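Acetamidase (Bacillus halodurans, PDB 2II1) probably hydrolyses carbon-nitrogen bonds of linear amides such as acetamide or formamide, and binds calcium ions. Local coordinates at residues Leu156-Ile161 / Pro218-Asp223. Sequence-based numbering, arbitrary orientation.
Sequences LDTKDI and PALKTD. With CA (calcium ion), chain E.
A single methyl, CD2 of L220, meets three side chains of the turn T158-I161. L220 CD2 lies 3.7 Å from I161 CG1. T158 CG2 is 3.8 Å from L220 CD2, and D160 CB is 3.9 Å from L220 CD2. The methyls of T158 and L220 meet end to end, while I161 crosses L220 at a slant. With chi1 at 70°, L220 CG sits between the backbone N and the carbonyl carbon, and from there CD2 extends to the turn. T158 has CG2 opposite the backbone N, which turns this methyl to L220. Its OG1 hydrogen-bonds with S274 OG. The polar end of D160 forms a salt bridge with R284, and its CB carbon serves the apolar contact. A type I beta turn from T158 to I161, with I161 N donating to T158 O (3.1 Å), brings the three residues together. At the other end, L156 CD1 touches CB of P218, which follows a cis peptide bond.

The same loop binds calcium on a face turned from L220. D157 holds the ion with both carboxylate oxygens, OD1 at 2.5 Å and OD2 at 2.4 Å. N155 and D182 share this ion, and two waters also bind it. The apolar contact thus links a calcium loop to the large mixed sheet. The loop runs from strand 153-155 to strand 166-170. Strand 219-221 lies between strands 166-170 and 225-232, and M227 of the latter touches D160, L220 and T222.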
# COMPACT_ATOMS: atom_id res chain seq x y z
N LEU A 156 -1.88 -12.71 -9.05
CA LEU A 156 -1.29 -11.42 -8.63
C LEU A 156 -2.26 -10.60 -7.79
O LEU A 156 -1.83 -9.76 -6.99
CB LEU A 156 -0.89 -10.58 -9.88
CG LEU A 156 0.30 -11.06 -10.74
CD1 LEU A 156 0.56 -10.22 -11.98
CD2 LEU A 156 1.59 -11.13 -9.93
N ASP A 157 -3.57 -10.84 -7.99
CA ASP A 157 -4.63 -10.04 -7.37
C ASP A 157 -4.27 -8.56 -7.20
O ASP A 157 -4.26 -8.02 -6.09
CB ASP A 157 -5.11 -10.71 -6.08
CG ASP A 157 -5.79 -12.04 -6.34
OD1 ASP A 157 -6.40 -12.19 -7.42
OD2 ASP A 157 -5.72 -12.93 -5.48
N THR A 158 -4.00 -7.92 -8.34
CA THR A 158 -3.57 -6.52 -8.41
C THR A 158 -4.71 -5.74 -9.05
O THR A 158 -5.08 -5.99 -10.21
CB THR A 158 -2.21 -6.42 -9.20
OG1 THR A 158 -1.19 -7.06 -8.43
CG2 THR A 158 -1.78 -5.00 -9.49
N LYS A 159 -5.27 -4.81 -8.28
CA LYS A 159 -6.47 -4.10 -8.69
C LYS A 159 -6.24 -3.09 -9.81
O LYS A 159 -7.19 -2.62 -10.45
CB LYS A 159 -7.18 -3.44 -7.47
CG LYS A 159 -6.61 -2.10 -7.00
CD LYS A 159 -7.42 -1.51 -5.86
CE LYS A 159 -6.81 -0.20 -5.40
NZ LYS A 159 -7.58 0.52 -4.34
N ASP A 160 -4.98 -2.76 -10.07
CA ASP A 160 -4.64 -1.87 -11.18
C ASP A 160 -4.65 -2.60 -12.52
O ASP A 160 -4.56 -1.97 -13.59
CB ASP A 160 -3.29 -1.18 -10.92
CG ASP A 160 -3.39 -0.12 -9.84
OD1 ASP A 160 -4.27 0.74 -9.95
OD2 ASP A 160 -2.60 -0.13 -8.87
N ILE A 161 -4.77 -3.92 -12.48
CA ILE A 161 -4.96 -4.72 -13.71
C ILE A 161 -6.44 -4.68 -14.10
O ILE A 161 -7.22 -5.57 -13.76
CB ILE A 161 -4.42 -6.15 -13.57
CG1 ILE A 161 -2.95 -6.12 -13.17
CG2 ILE A 161 -4.55 -6.95 -14.90
CD1 ILE A 161 -2.28 -7.51 -13.18
N PRO A 218 6.69 -9.07 -13.41
CA PRO A 218 5.66 -8.36 -14.14
C PRO A 218 5.68 -6.88 -13.90
O PRO A 218 6.25 -6.41 -12.90
CB PRO A 218 4.36 -9.01 -13.62
CG PRO A 218 4.81 -10.33 -13.02
CD PRO A 218 6.11 -9.99 -12.42
N ALA A 219 5.02 -6.14 -14.78
CA ALA A 219 4.89 -4.72 -14.58
C ALA A 219 3.64 -4.20 -15.24
O ALA A 219 3.04 -4.85 -16.10
CB ALA A 219 6.13 -3.99 -15.12
N LEU A 220 3.27 -3.00 -14.85
CA LEU A 220 2.13 -2.39 -15.48
C LEU A 220 2.24 -0.88 -15.59
O LEU A 220 2.94 -0.22 -14.83
CB LEU A 220 0.84 -2.84 -14.75
CG LEU A 220 0.51 -2.39 -13.34
CD1 LEU A 220 -0.02 -0.93 -13.50
CD2 LEU A 220 -0.56 -3.31 -12.71
N LYS A 221 1.49 -0.35 -16.55
CA LYS A 221 1.34 1.10 -16.76
C LYS A 221 -0.15 1.39 -16.88
O LYS A 221 -0.86 0.68 -17.61
CB LYS A 221 2.13 1.51 -18.00
CG LYS A 221 1.67 2.77 -18.71
CD LYS A 221 2.61 3.15 -19.83
CE LYS A 221 2.40 2.32 -21.09
NZ LYS A 221 2.75 3.08 -22.34
N THR A 222 -0.62 2.38 -16.10
CA THR A 222 -1.98 2.89 -16.15
C THR A 222 -1.94 4.18 -16.99
O THR A 222 -0.92 4.47 -17.61
CB THR A 222 -2.50 3.23 -14.74
OG1 THR A 222 -1.71 4.29 -14.16
CG2 THR A 222 -2.46 2.00 -13.83
N ASP A 223 -3.02 4.94 -17.02
CA ASP A 223 -3.00 6.27 -17.65
C ASP A 223 -2.04 7.26 -16.96
O ASP A 223 -1.68 8.24 -17.56
CB ASP A 223 -4.41 6.88 -17.68
CG ASP A 223 -5.27 6.38 -18.85
OD1 ASP A 223 -5.01 5.27 -19.39
OD2 ASP A 223 -6.23 7.09 -19.21
CA CA E . -6.93 -14.52 -6.85
O HOH W 1 -6.43 -15.59 -4.83
O HOH W 2 -9.09 -14.07 -5.77